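Local structure of outer membrane porin protein 32 (Delftia acidovorans, 2FGQ) at residues L94-Q99 / L137-T142; K74-V79 / E87-R92; G147-F152 / G173-Y178; G169-G174 / G188-K193; G50-F55 / S80-F85. The protein forms trimeric, anion-selective channels across the bacterial outer membrane and binds malate inside the pore. All blocks are in the same frame, centred on the assembly; numbering follows the deposited sequence.

How the contacts relate
All five contacts belong to one antiparallel, 16-stranded porin barrel. Contact 5 pairs strands 51-60 and 76-83, and contact 2 pairs 76-83 with 86-90; their segments alternate along the chain and their centres lie about 13 Å apart. Contact 1, centred about 9 Å from contact 2, sets the short helix 96-101 inside the barrel against strand 137-141. Contacts 3 and 4 share G173 and G174 of strand 171-179, which is bonded to 148-155 on one flank and to 183-196 on the other. Contacts 1, 2 and 5 also reach a second subunit, so this side of the barrel, from strand 51-60 to 137-141, faces the trimer interface, while no other chain touches contacts 3 and 4.

Contact 1: L94-Q99 / L137-T142; sequences LVPTSQ and LISYYT
P96 and the phenol of Y141 cross at about a right angle: P96 CB lies 4.1 Å from Y141 CE2, and P96 CA comes within 3.4 Å of Y141 OH. Y141 points toward the helix from its strand, and with CG anti to the carbonyl carbon (chi1 -65°) its hydroxyl end reaches P96. The amide of Q99 also comes up to the hydroxyl, its plane 22° from that of the ring. Q99 NE2 is 3.2 Å from Y141 OH, but the angle is too poor for a hydrogen bond; OE1 accepts from R89 instead. Toward the start of the strand the contact turns apolar, with L137 CD2 set 4.3 Å from V95 CG1. Between these two regions a water donates to L94 O at 2.6 Å and is hydrogen-bonded to S139 OG and Y141 OH, each also at 2.6 Å. The polar link between the segments is this water, just ahead of the helix that V95 N-caps; direct bonds to the wall come from Q99 (to R89) and T97 (to Y171). Because L94 also belongs to the malate pocket, this water ties a pocket residue to two wall hydroxyls and probably helps hold its backbone in place.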
# COMPACT_ATOMS: atom_id res chain seq x y z
N LEU A 94 1.05 18.31 5.69
CA LEU A 94 1.59 19.62 5.32
C LEU A 94 2.00 20.41 6.55
O LEU A 94 1.28 20.42 7.55
CB LEU A 94 0.56 20.45 4.54
CG LEU A 94 0.16 19.90 3.17
CD1 LEU A 94 -1.08 20.65 2.72
CD2 LEU A 94 1.29 20.07 2.22
N VAL A 95 3.18 21.02 6.50
CA VAL A 95 3.55 21.93 7.60
C VAL A 95 2.74 23.23 7.45
O VAL A 95 2.25 23.52 6.39
CB VAL A 95 5.08 22.22 7.61
CG1 VAL A 95 5.84 20.91 7.88
CG2 VAL A 95 5.57 22.89 6.35
N PRO A 96 2.56 23.98 8.55
CA PRO A 96 1.67 25.16 8.47
C PRO A 96 2.09 26.17 7.42
O PRO A 96 1.23 26.76 6.78
CB PRO A 96 1.74 25.73 9.88
CG PRO A 96 2.11 24.61 10.73
CD PRO A 96 3.04 23.75 9.93
N THR A 97 3.39 26.37 7.25
CA THR A 97 3.87 27.36 6.28
C THR A 97 3.49 26.98 4.84
O THR A 97 3.01 27.83 4.09
CB THR A 97 5.38 27.56 6.45
OG1 THR A 97 6.05 26.30 6.64
CG2 THR A 97 5.63 28.39 7.71
N SER A 98 3.64 25.72 4.46
CA SER A 98 3.25 25.33 3.12
C SER A 98 1.74 25.26 2.96
O SER A 98 1.21 25.69 1.94
CB SER A 98 3.87 23.99 2.71
OG SER A 98 3.29 22.96 3.46
N GLN A 99 1.04 24.74 3.97
CA GLN A 99 -0.41 24.63 3.93
C GLN A 99 -1.05 25.99 3.62
O GLN A 99 -1.93 26.11 2.77
CB GLN A 99 -0.98 24.05 5.21
CG GLN A 99 -2.45 23.68 5.04
CD GLN A 99 -3.03 23.06 6.24
OE1 GLN A 99 -3.14 21.84 6.31
NE2 GLN A 99 -3.45 23.89 7.19
N LEU A 137 5.16 15.39 13.08
CA LEU A 137 4.67 16.77 13.20
C LEU A 137 3.52 16.94 14.22
O LEU A 137 2.58 16.13 14.28
CB LEU A 137 4.22 17.21 11.80
CG LEU A 137 3.64 18.63 11.71
CD1 LEU A 137 4.70 19.71 11.93
CD2 LEU A 137 3.03 18.79 10.34
N ILE A 138 3.61 18.01 15.00
CA ILE A 138 2.51 18.49 15.82
C ILE A 138 2.21 19.89 15.36
O ILE A 138 3.13 20.71 15.29
CB ILE A 138 2.90 18.56 17.31
CG1 ILE A 138 3.21 17.16 17.80
CG2 ILE A 138 1.73 19.13 18.09
CD1 ILE A 138 3.61 17.06 19.31
N SER A 139 0.94 20.15 15.04
CA SER A 139 0.56 21.49 14.62
C SER A 139 -0.61 22.00 15.41
O SER A 139 -1.43 21.22 15.94
CB SER A 139 0.20 21.57 13.17
OG SER A 139 1.25 21.19 12.34
N TYR A 140 -0.66 23.32 15.53
CA TYR A 140 -1.75 24.02 16.19
C TYR A 140 -2.21 25.14 15.25
O TYR A 140 -1.40 25.95 14.81
CB TYR A 140 -1.31 24.59 17.54
CG TYR A 140 -2.33 25.54 18.11
CD1 TYR A 140 -3.66 25.14 18.29
CD2 TYR A 140 -2.00 26.85 18.43
CE1 TYR A 140 -4.63 26.00 18.73
CE2 TYR A 140 -2.99 27.73 18.87
CZ TYR A 140 -4.28 27.29 19.03
OH TYR A 140 -5.22 28.19 19.51
N TYR A 141 -3.50 25.16 14.98
CA TYR A 141 -4.17 26.18 14.17
C TYR A 141 -5.20 26.91 15.02
O TYR A 141 -6.06 26.30 15.65
CB TYR A 141 -4.84 25.56 12.93
CG TYR A 141 -3.85 24.98 12.00
CD1 TYR A 141 -3.50 23.63 12.05
CD2 TYR A 141 -3.26 25.79 11.02
CE1 TYR A 141 -2.55 23.11 11.18
CE2 TYR A 141 -2.35 25.26 10.11
CZ TYR A 141 -1.99 23.91 10.21
OH TYR A 141 -1.07 23.39 9.32
N THR A 142 -5.06 28.22 15.07
CA THR A 142 -6.02 29.04 15.82
C THR A 142 -7.33 29.14 15.08
O THR A 142 -7.39 28.93 13.86
CB THR A 142 -5.52 30.49 16.04
OG1 THR A 142 -5.53 31.21 14.81
CG2 THR A 142 -4.08 30.55 16.57
O HOH W 1 0.32 21.25 9.87

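Contact 2: K74-V79 / E87-R92; sequences KRRSTV and EVRLGR. With MLT (D-malate), chain H.
The guanidinium groups of R76 and R89 lie flat on each other, centres 3.7 Å apart and planes at 14°. The carboxylates of E87 and D93 lie beside the pair and probably balance its charge. R89 grips E87 side-on: NH2 meets OE1 at 3.2 Å, NE reaches OE2, and its NH1 forms a salt bridge to D93. R76 is steered by its own strand, NE bonding T78 OG1 at 2.9 Å within the guanidinium plane, while a water connects its NH2 to E87 OE2. W56 adds a cation-pi contact to R76.

The backbone bonds form an antiparallel pairing. V79 and L90 make a hydrogen-bonded pair, and further along S77 N donates to R92 O. A water donates to both S77 O and L90 O, joining two backbone oxygens of the pair. G91, with positive phi, brings its CA against S77 O; a side chain at this position would collide with that oxygen.

R92 supplies the remaining polar link. Extended with CG anti to its backbone N (chi1 -175°), it places NE 2.8 Å from K74 O, on a lone pair in the carbonyl plane; its NH1 forms a salt bridge to D128.

R75 turns to the ligand: NH1 bonds malate O1 and NH2 bonds O2, both at 3.1 Å, while its NE pairs with E58. R75 and R76 both face E58 in a classic beta bulge, just ahead of the first strand of a beta hairpin in the porin barrel; R75 is its contribution to the malate site, where T36, T102 and R133 bond the same ligand.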
# COMPACT_ATOMS: atom_id res chain seq x y z
N LYS A 74 1.16 9.14 2.79
CA LYS A 74 2.16 10.20 2.96
C LYS A 74 1.61 11.61 2.80
O LYS A 74 2.28 12.55 3.20
CB LYS A 74 3.41 10.01 2.12
CG LYS A 74 4.33 8.90 2.62
CD LYS A 74 5.50 8.70 1.65
CE LYS A 74 6.51 9.77 1.67
NZ LYS A 74 7.62 9.37 0.73
N ARG A 75 0.42 11.79 2.23
CA ARG A 75 -0.11 13.16 2.08
C ARG A 75 -0.56 13.67 3.45
O ARG A 75 -0.36 14.83 3.77
CB ARG A 75 -1.23 13.25 1.03
CG ARG A 75 -0.67 13.09 -0.38
CD ARG A 75 -1.69 13.14 -1.46
NE ARG A 75 -2.55 14.32 -1.35
CZ ARG A 75 -2.19 15.54 -1.71
NH1 ARG A 75 -1.03 15.75 -2.30
NH2 ARG A 75 -3.03 16.56 -1.52
N ARG A 76 -1.21 12.83 4.26
CA ARG A 76 -1.64 13.25 5.60
C ARG A 76 -2.03 11.99 6.37
O ARG A 76 -2.72 11.09 5.83
CB ARG A 76 -2.88 14.13 5.50
CG ARG A 76 -3.39 14.66 6.84
CD ARG A 76 -4.34 15.79 6.69
NE ARG A 76 -5.03 16.07 7.95
CZ ARG A 76 -5.97 16.99 8.09
NH1 ARG A 76 -6.29 17.77 7.06
NH2 ARG A 76 -6.60 17.13 9.24
N SER A 77 -1.59 11.90 7.62
CA SER A 77 -1.99 10.77 8.46
C SER A 77 -2.10 11.25 9.88
O SER A 77 -1.24 10.96 10.71
CB SER A 77 -0.99 9.61 8.35
OG SER A 77 0.33 9.97 8.69
N THR A 78 -3.15 12.02 10.15
CA THR A 78 -3.28 12.72 11.42
C THR A 78 -4.43 12.22 12.27
O THR A 78 -5.39 11.61 11.81
CB THR A 78 -3.50 14.24 11.20
OG1 THR A 78 -4.60 14.44 10.27
CG2 THR A 78 -2.26 14.88 10.57
N VAL A 79 -4.29 12.54 13.55
CA VAL A 79 -5.37 12.47 14.52
C VAL A 79 -5.39 13.83 15.21
O VAL A 79 -4.35 14.47 15.38
CB VAL A 79 -5.19 11.27 15.50
CG1 VAL A 79 -3.84 11.30 16.27
CG2 VAL A 79 -6.36 11.16 16.48
N GLU A 87 -7.48 23.93 16.60
CA GLU A 87 -7.25 22.52 16.26
C GLU A 87 -5.80 22.16 16.49
O GLU A 87 -4.89 22.90 16.08
CB GLU A 87 -7.60 22.27 14.79
CG GLU A 87 -7.52 20.84 14.33
CD GLU A 87 -7.67 20.69 12.81
OE1 GLU A 87 -7.52 21.67 12.06
OE2 GLU A 87 -7.90 19.59 12.37
N VAL A 88 -5.58 21.01 17.13
CA VAL A 88 -4.27 20.42 17.27
C VAL A 88 -4.26 19.10 16.51
O VAL A 88 -5.14 18.28 16.69
CB VAL A 88 -3.91 20.19 18.75
CG1 VAL A 88 -2.58 19.50 18.86
CG2 VAL A 88 -3.88 21.53 19.49
N ARG A 89 -3.25 18.92 15.67
CA ARG A 89 -3.07 17.67 14.88
C ARG A 89 -1.73 17.03 15.16
O ARG A 89 -0.71 17.72 15.27
CB ARG A 89 -3.08 17.99 13.41
CG ARG A 89 -4.25 18.69 12.88
CD ARG A 89 -4.13 18.86 11.32
NE ARG A 89 -5.12 19.77 10.81
CZ ARG A 89 -5.11 20.29 9.61
NH1 ARG A 89 -4.13 20.07 8.72
NH2 ARG A 89 -6.11 21.07 9.29
N LEU A 90 -1.75 15.70 15.27
CA LEU A 90 -0.54 14.89 15.38
C LEU A 90 -0.41 13.97 14.19
O LEU A 90 -1.35 13.22 13.93
CB LEU A 90 -0.59 13.97 16.60
CG LEU A 90 -0.31 14.42 18.05
CD1 LEU A 90 -0.49 15.80 18.36
CD2 LEU A 90 -0.85 13.46 19.12
N GLY A 91 0.77 13.97 13.57
CA GLY A 91 1.05 13.08 12.47
C GLY A 91 1.57 13.79 11.24
O GLY A 91 1.56 15.04 11.11
N ARG A 92 2.02 13.00 10.27
CA ARG A 92 2.51 13.55 9.03
C ARG A 92 1.43 14.39 8.32
O ARG A 92 0.27 13.99 8.22
CB ARG A 92 2.95 12.43 8.10
CG ARG A 92 3.57 13.06 6.82
CD ARG A 92 4.27 12.11 5.99
NE ARG A 92 4.62 12.65 4.71
CZ ARG A 92 5.77 13.25 4.43
NH1 ARG A 92 6.67 13.52 5.37
NH2 ARG A 92 6.00 13.60 3.18
C1 MLT H . -0.50 18.88 -2.24
O1 MLT H . -0.96 18.59 -3.47
O2 MLT H . -1.30 19.08 -1.24
C2 MLT H . 0.94 19.05 -1.93
O3 MLT H . 1.72 18.14 -2.65
C3 MLT H . 1.30 20.51 -2.17
C4 MLT H . 0.22 21.34 -1.50
O4 MLT H . -1.05 20.99 -1.49
O5 MLT H . 0.50 22.42 -0.90
O HOH W 2 -8.85 18.99 9.53
O HOH W 3 -1.18 10.51 13.51

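Contact 3: G147-F152 / G173-Y178; sequences GFNAGF and GGYVAY
Strands 148-152 and 173-178 run almost exactly antiparallel, at 177° with axes 4.6 Å apart, as neighbours in the wall of the porin beta-barrel. N149 with A177 and G151 with Y175 are the hydrogen-bonded pairs; F148-Y178, A150-V176 and F152-G174 are the non-hydrogen-bonded ones. The two pair types put their side chains on opposite faces of the wall.

On the face of F148, A150 and V176, which is largely on the surface, Y178 turns its ring edge to the face of F148 in a T-shaped pair, with centroids 5.1 Å apart and planes at 66°. Y178 CD1 sits above the centre of the phenylalanine ring. A150 CB and V176 CG1 continue this apolar strip.

The other face carries N149, Y175 and A177 and is covered by helix 96-101, where P96 and K100 touch Y175. The phenol of Y175 folds back across the strand pair because CG lies between the backbone N and the carbonyl carbon (chi1 67°). Its face then covers G151, whose CA makes a CH-pi contact 4.0 Å from the ring centroid; the missing side chain is what lets the ring lie so close. N149 OD1 approaches the edge of the same ring, 3.6 Å from Y175 CE1. At its other end the amide bonds G147 O and D179 through ND2. A single water finishes the link, donating to N149 OD1 at 2.6 Å and hydrogen-bonded to Y175 OH at 2.6 Å.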
# COMPACT_ATOMS: atom_id res chain seq x y z
N GLY A 147 -10.86 37.98 11.14
CA GLY A 147 -9.98 37.82 10.00
C GLY A 147 -8.60 37.27 10.34
O GLY A 147 -7.95 36.63 9.51
N PHE A 148 -8.13 37.50 11.55
CA PHE A 148 -6.78 37.11 11.95
C PHE A 148 -6.73 35.65 12.31
O PHE A 148 -7.59 35.14 13.02
CB PHE A 148 -6.27 37.99 13.10
CG PHE A 148 -6.10 39.42 12.70
CD1 PHE A 148 -5.01 39.82 11.96
CD2 PHE A 148 -7.09 40.35 13.00
CE1 PHE A 148 -4.86 41.14 11.53
CE2 PHE A 148 -6.95 41.67 12.58
CZ PHE A 148 -5.83 42.05 11.84
N ASN A 149 -5.67 35.00 11.85
CA ASN A 149 -5.53 33.56 12.09
C ASN A 149 -4.06 33.20 12.02
O ASN A 149 -3.28 33.87 11.38
CB ASN A 149 -6.36 32.73 11.08
CG ASN A 149 -5.95 32.94 9.63
OD1 ASN A 149 -5.26 32.08 9.03
ND2 ASN A 149 -6.41 34.04 9.02
N ALA A 150 -3.69 32.12 12.70
CA ALA A 150 -2.28 31.70 12.74
C ALA A 150 -2.17 30.20 12.85
O ALA A 150 -3.10 29.51 13.22
CB ALA A 150 -1.56 32.34 13.91
N GLY A 151 -0.98 29.71 12.51
CA GLY A 151 -0.68 28.29 12.59
C GLY A 151 0.77 28.09 12.96
O GLY A 151 1.64 28.91 12.62
N PHE A 152 1.04 27.01 13.72
CA PHE A 152 2.34 26.75 14.27
C PHE A 152 2.60 25.24 14.25
O PHE A 152 1.71 24.46 14.49
CB PHE A 152 2.41 27.20 15.72
CG PHE A 152 1.95 28.60 15.94
CD1 PHE A 152 2.84 29.65 15.82
CD2 PHE A 152 0.62 28.86 16.25
CE1 PHE A 152 2.39 30.96 16.00
CE2 PHE A 152 0.18 30.14 16.45
CZ PHE A 152 1.06 31.18 16.31
N GLY A 173 8.13 26.20 12.74
CA GLY A 173 7.66 27.21 11.82
C GLY A 173 6.22 27.56 12.06
O GLY A 173 5.53 26.93 12.83
N GLY A 174 5.78 28.61 11.39
CA GLY A 174 4.42 29.03 11.54
C GLY A 174 4.12 30.23 10.67
O GLY A 174 4.99 30.72 9.95
N TYR A 175 2.88 30.68 10.77
CA TYR A 175 2.45 31.84 10.02
C TYR A 175 1.45 32.65 10.82
O TYR A 175 0.79 32.17 11.72
CB TYR A 175 1.80 31.44 8.68
CG TYR A 175 0.51 30.70 8.81
CD1 TYR A 175 -0.73 31.36 8.96
CD2 TYR A 175 0.51 29.32 8.74
CE1 TYR A 175 -1.92 30.63 9.09
CE2 TYR A 175 -0.63 28.60 8.85
CZ TYR A 175 -1.84 29.23 9.05
OH TYR A 175 -2.96 28.43 9.09
N VAL A 176 1.38 33.92 10.45
CA VAL A 176 0.27 34.79 10.80
C VAL A 176 -0.40 35.26 9.51
O VAL A 176 0.25 35.42 8.47
CB VAL A 176 0.75 36.00 11.65
CG1 VAL A 176 1.23 35.52 13.00
CG2 VAL A 176 1.79 36.86 10.94
N ALA A 177 -1.70 35.46 9.57
CA ALA A 177 -2.48 35.78 8.40
C ALA A 177 -3.74 36.58 8.73
O ALA A 177 -4.17 36.64 9.90
CB ALA A 177 -2.88 34.54 7.68
N TYR A 178 -4.25 37.20 7.69
CA TYR A 178 -5.54 37.87 7.70
C TYR A 178 -6.34 37.31 6.51
O TYR A 178 -5.87 37.37 5.37
CB TYR A 178 -5.34 39.39 7.58
CG TYR A 178 -6.67 40.11 7.58
CD1 TYR A 178 -7.31 40.42 8.76
CD2 TYR A 178 -7.30 40.42 6.41
CE1 TYR A 178 -8.57 41.05 8.77
CE2 TYR A 178 -8.56 41.02 6.39
CZ TYR A 178 -9.18 41.36 7.57
OH TYR A 178 -10.43 41.95 7.53
O HOH W 4 -5.32 29.48 9.31

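Contact 4: G169-G174 / G188-K193; sequences GRYIGG and GLAQQK
G169-G174 and G188-K193 form the paired arms of a beta hairpin in the porin barrel, strand 171-179 running antiparallel to 183-196 at 179°. Six backbone hydrogen bonds join them. I172 with Q191 and G174 with L189 are two-bond pairs, and beyond them K193 N donates to R170 O and G169 N to K193 O. Between these, Y171 faces Q192 and G173 faces A190 as non-hydrogen-bonded pairs.

Y171, A190 and Q192 project to one face, where helix 96-101 lies against the wall. With CG anti to the backbone N (chi1 172°), the Y171 ring runs along its own strand as far as G173, where its CE2 lies 3.6 Å from A190 CB. Its hydroxyl bonds T97 of the helix. Q192 crosses this ring obliquely, amide and ring planes 65° apart, and brings OE1 to the ring edge 3.8 Å from Y171 CD2; Q192 NE2 goes on to the backbone oxygen of D128.

I172, L189 and Q191 lie on the other face, where I172 CG2 packs 4.0 Å from Q191 CB and the Q191 amide turns to D204. At the end of the pairing R170 and K193 run side by side in the same direction. Their aliphatic parts touch while the charged ends take separate acids, D157 for R170 and D202 for K193.

The strands come closest at G173 and A190, CA to CA 3.9 Å, where a side chain on G173 would strike A190 CB and the Y171 hydroxyl.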
# COMPACT_ATOMS: atom_id res chain seq x y z
N GLY A 169 15.55 16.64 9.83
CA GLY A 169 14.11 16.56 9.76
C GLY A 169 13.36 17.42 10.74
O GLY A 169 12.14 17.56 10.64
N ARG A 170 14.05 18.02 11.69
CA ARG A 170 13.39 18.94 12.59
C ARG A 170 12.75 20.07 11.78
O ARG A 170 13.35 20.57 10.85
CB ARG A 170 14.37 19.50 13.61
CG ARG A 170 13.72 20.32 14.71
CD ARG A 170 14.67 21.01 15.60
NE ARG A 170 15.43 20.05 16.35
CZ ARG A 170 16.53 20.33 17.04
NH1 ARG A 170 17.03 21.56 17.04
NH2 ARG A 170 17.12 19.36 17.75
N TYR A 171 11.55 20.45 12.18
CA TYR A 171 10.84 21.62 11.64
C TYR A 171 10.34 22.45 12.78
O TYR A 171 9.78 21.94 13.73
CB TYR A 171 9.62 21.20 10.79
CG TYR A 171 8.72 22.32 10.34
CD1 TYR A 171 7.65 22.73 11.14
CD2 TYR A 171 8.91 22.95 9.13
CE1 TYR A 171 6.81 23.77 10.75
CE2 TYR A 171 8.08 24.02 8.73
CZ TYR A 171 7.03 24.42 9.56
OH TYR A 171 6.16 25.40 9.16
N ILE A 172 10.55 23.76 12.66
CA ILE A 172 9.89 24.72 13.56
C ILE A 172 9.40 25.86 12.68
O ILE A 172 10.17 26.41 11.91
CB ILE A 172 10.83 25.25 14.63
CG1 ILE A 172 10.12 26.23 15.56
CG2 ILE A 172 11.99 25.92 14.04
CD1 ILE A 172 8.97 25.70 16.18
N GLY A 173 8.13 26.20 12.74
CA GLY A 173 7.66 27.21 11.82
C GLY A 173 6.22 27.56 12.06
O GLY A 173 5.53 26.93 12.83
N GLY A 174 5.78 28.61 11.39
CA GLY A 174 4.42 29.03 11.54
C GLY A 174 4.12 30.23 10.67
O GLY A 174 4.99 30.72 9.95
N GLY A 188 4.79 33.64 6.49
CA GLY A 188 5.28 32.40 7.04
C GLY A 188 6.79 32.44 7.27
O GLY A 188 7.54 33.05 6.52
N LEU A 189 7.21 31.79 8.34
CA LEU A 189 8.63 31.66 8.68
C LEU A 189 8.86 30.23 9.18
O LEU A 189 8.09 29.70 9.97
CB LEU A 189 8.98 32.60 9.85
CG LEU A 189 8.75 34.11 9.74
CD1 LEU A 189 8.90 34.77 11.13
CD2 LEU A 189 9.77 34.61 8.83
N ALA A 190 9.93 29.60 8.69
CA ALA A 190 10.25 28.25 9.10
C ALA A 190 11.74 27.96 9.04
O ALA A 190 12.47 28.51 8.23
CB ALA A 190 9.55 27.27 8.18
N GLN A 191 12.17 27.06 9.88
CA GLN A 191 13.52 26.51 9.84
C GLN A 191 13.43 24.97 9.91
O GLN A 191 12.75 24.44 10.78
CB GLN A 191 14.37 27.02 11.00
CG GLN A 191 15.79 26.49 10.91
CD GLN A 191 16.67 27.05 11.94
OE1 GLN A 191 16.70 26.53 13.03
NE2 GLN A 191 17.43 28.10 11.60
N GLN A 192 14.13 24.32 9.00
CA GLN A 192 14.35 22.87 9.07
C GLN A 192 15.82 22.59 9.28
O GLN A 192 16.68 23.35 8.85
CB GLN A 192 13.84 22.13 7.82
CG GLN A 192 12.42 22.17 7.68
CD GLN A 192 11.85 21.46 6.44
OE1 GLN A 192 10.76 21.80 6.02
NE2 GLN A 192 12.55 20.43 5.90
N LYS A 193 16.10 21.49 9.96
CA LYS A 193 17.47 20.99 10.06
C LYS A 193 17.68 19.95 8.95
O LYS A 193 16.87 19.05 8.76
CB LYS A 193 17.72 20.37 11.42
CG LYS A 193 17.64 21.33 12.59
CD LYS A 193 18.79 22.31 12.59
CE LYS A 193 18.75 23.31 13.72
NZ LYS A 193 20.06 24.09 13.74

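Contact 5: G50-F55 / S80-F85; sequences GLKAGF and SLSGNF
The close-set part of this contact is the strand pairing from K52 to G54 against S80 to S82, where L51 CD1 also meets S82 O at 3.5 Å. K52 with S82 and G54 with S80 are antiparallel hydrogen-bonded pairs, each with two bonds of 2.9 to 3.0 Å between backbone N and O atoms. A53 and L81 face each other between them. L81 CD2 lies against A53 CB at 4.0 Å, over a strip that also touches L47 of strand 26-48. G54 fits beneath S80, whose OG is 3.6 Å from G54 CA and would leave no room for a side chain.

On the face of S80 and S82 the polar groups share a water. These serines, two apart in the strand, have like torsions (chi1 58° and 64°) that bring both hydroxyls to it; the water bonds S80 OG at 3.0 Å and S82 OG at 2.9 Å, and weakly K52 O. K52 lays CB against S82 OG while the rest of its chain leads away.

Toward G50 and N84 both strands end at exposed turns, and contact thins out. There L51 CD1 meets the F85 ring at its edge, 3.8 Å from CE2. A water accepts from N84 N and donates weakly to G50 O.

The pairing is flanked by strand 26-48 beyond 51-60 and by strand 86-90 beyond 76-83. L81 packs on I328 of the second subunit, A53 on its T286, and F55 stacks with its F332, placing this wall at the trimer interface.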
# COMPACT_ATOMS: atom_id res chain seq x y z
N GLY A 50 -18.56 20.92 22.77
CA GLY A 50 -17.89 21.60 21.69
C GLY A 50 -16.55 20.99 21.25
O GLY A 50 -15.90 21.52 20.35
N LEU A 51 -16.15 19.87 21.84
CA LEU A 51 -14.88 19.21 21.50
C LEU A 51 -15.13 18.14 20.45
O LEU A 51 -16.12 17.44 20.54
CB LEU A 51 -14.29 18.58 22.74
CG LEU A 51 -12.87 18.00 22.67
CD1 LEU A 51 -11.85 19.12 22.35
CD2 LEU A 51 -12.53 17.26 23.94
N LYS A 52 -14.24 18.02 19.48
CA LYS A 52 -14.35 17.03 18.43
C LYS A 52 -13.00 16.31 18.26
O LYS A 52 -11.95 16.91 18.41
CB LYS A 52 -14.72 17.68 17.10
CG LYS A 52 -16.09 18.32 17.07
CD LYS A 52 -16.40 18.80 15.65
CE LYS A 52 -17.68 19.67 15.62
NZ LYS A 52 -18.82 19.03 16.34
N ALA A 53 -13.05 15.01 18.00
CA ALA A 53 -11.88 14.26 17.61
C ALA A 53 -11.96 13.99 16.13
O ALA A 53 -13.03 13.80 15.58
CB ALA A 53 -11.82 12.95 18.36
N GLY A 54 -10.81 13.93 15.49
CA GLY A 54 -10.78 13.66 14.05
C GLY A 54 -9.63 12.78 13.69
O GLY A 54 -8.67 12.65 14.42
N PHE A 55 -9.72 12.19 12.50
CA PHE A 55 -8.57 11.56 11.89
C PHE A 55 -8.64 11.78 10.39
O PHE A 55 -9.70 12.08 9.86
CB PHE A 55 -8.51 10.06 12.23
CG PHE A 55 -9.43 9.24 11.42
CD1 PHE A 55 -9.00 8.64 10.24
CD2 PHE A 55 -10.78 9.15 11.74
CE1 PHE A 55 -9.87 7.95 9.43
CE2 PHE A 55 -11.66 8.41 10.91
CZ PHE A 55 -11.18 7.82 9.77
N SER A 80 -6.58 14.28 15.56
CA SER A 80 -6.72 15.65 16.04
C SER A 80 -7.77 15.82 17.10
O SER A 80 -8.68 15.03 17.23
CB SER A 80 -7.07 16.60 14.89
OG SER A 80 -8.28 16.19 14.26
N LEU A 81 -7.67 16.94 17.80
CA LEU A 81 -8.74 17.46 18.63
C LEU A 81 -8.99 18.89 18.21
O LEU A 81 -8.07 19.61 17.93
CB LEU A 81 -8.37 17.42 20.12
CG LEU A 81 -8.34 16.08 20.82
CD1 LEU A 81 -7.86 16.31 22.27
CD2 LEU A 81 -9.68 15.37 20.80
N SER A 82 -10.26 19.27 18.19
CA SER A 82 -10.64 20.59 17.76
C SER A 82 -11.81 21.09 18.57
O SER A 82 -12.55 20.32 19.17
CB SER A 82 -10.97 20.60 16.29
OG SER A 82 -12.09 19.81 16.00
N GLY A 83 -11.98 22.39 18.56
CA GLY A 83 -13.00 23.02 19.37
C GLY A 83 -12.89 24.51 19.26
O GLY A 83 -12.31 25.03 18.31
N ASN A 84 -13.38 25.21 20.29
CA ASN A 84 -13.36 26.67 20.23
C ASN A 84 -11.94 27.26 20.34
O ASN A 84 -11.72 28.42 20.01
CB ASN A 84 -14.36 27.30 21.22
CG ASN A 84 -14.02 27.11 22.69
OD1 ASN A 84 -14.89 27.43 23.56
ND2 ASN A 84 -12.83 26.65 23.01
N PHE A 85 -10.99 26.44 20.77
CA PHE A 85 -9.58 26.80 20.87
C PHE A 85 -8.82 26.72 19.53
O PHE A 85 -7.71 27.19 19.44
CB PHE A 85 -8.89 25.92 21.91
CG PHE A 85 -8.90 24.46 21.56
CD1 PHE A 85 -7.94 23.92 20.70
CD2 PHE A 85 -9.92 23.66 22.00
CE1 PHE A 85 -8.00 22.57 20.35
CE2 PHE A 85 -9.99 22.34 21.65
CZ PHE A 85 -9.04 21.79 20.82
O HOH W 5 -14.80 23.83 22.23
O HOH W 6 -10.86 17.32 15.20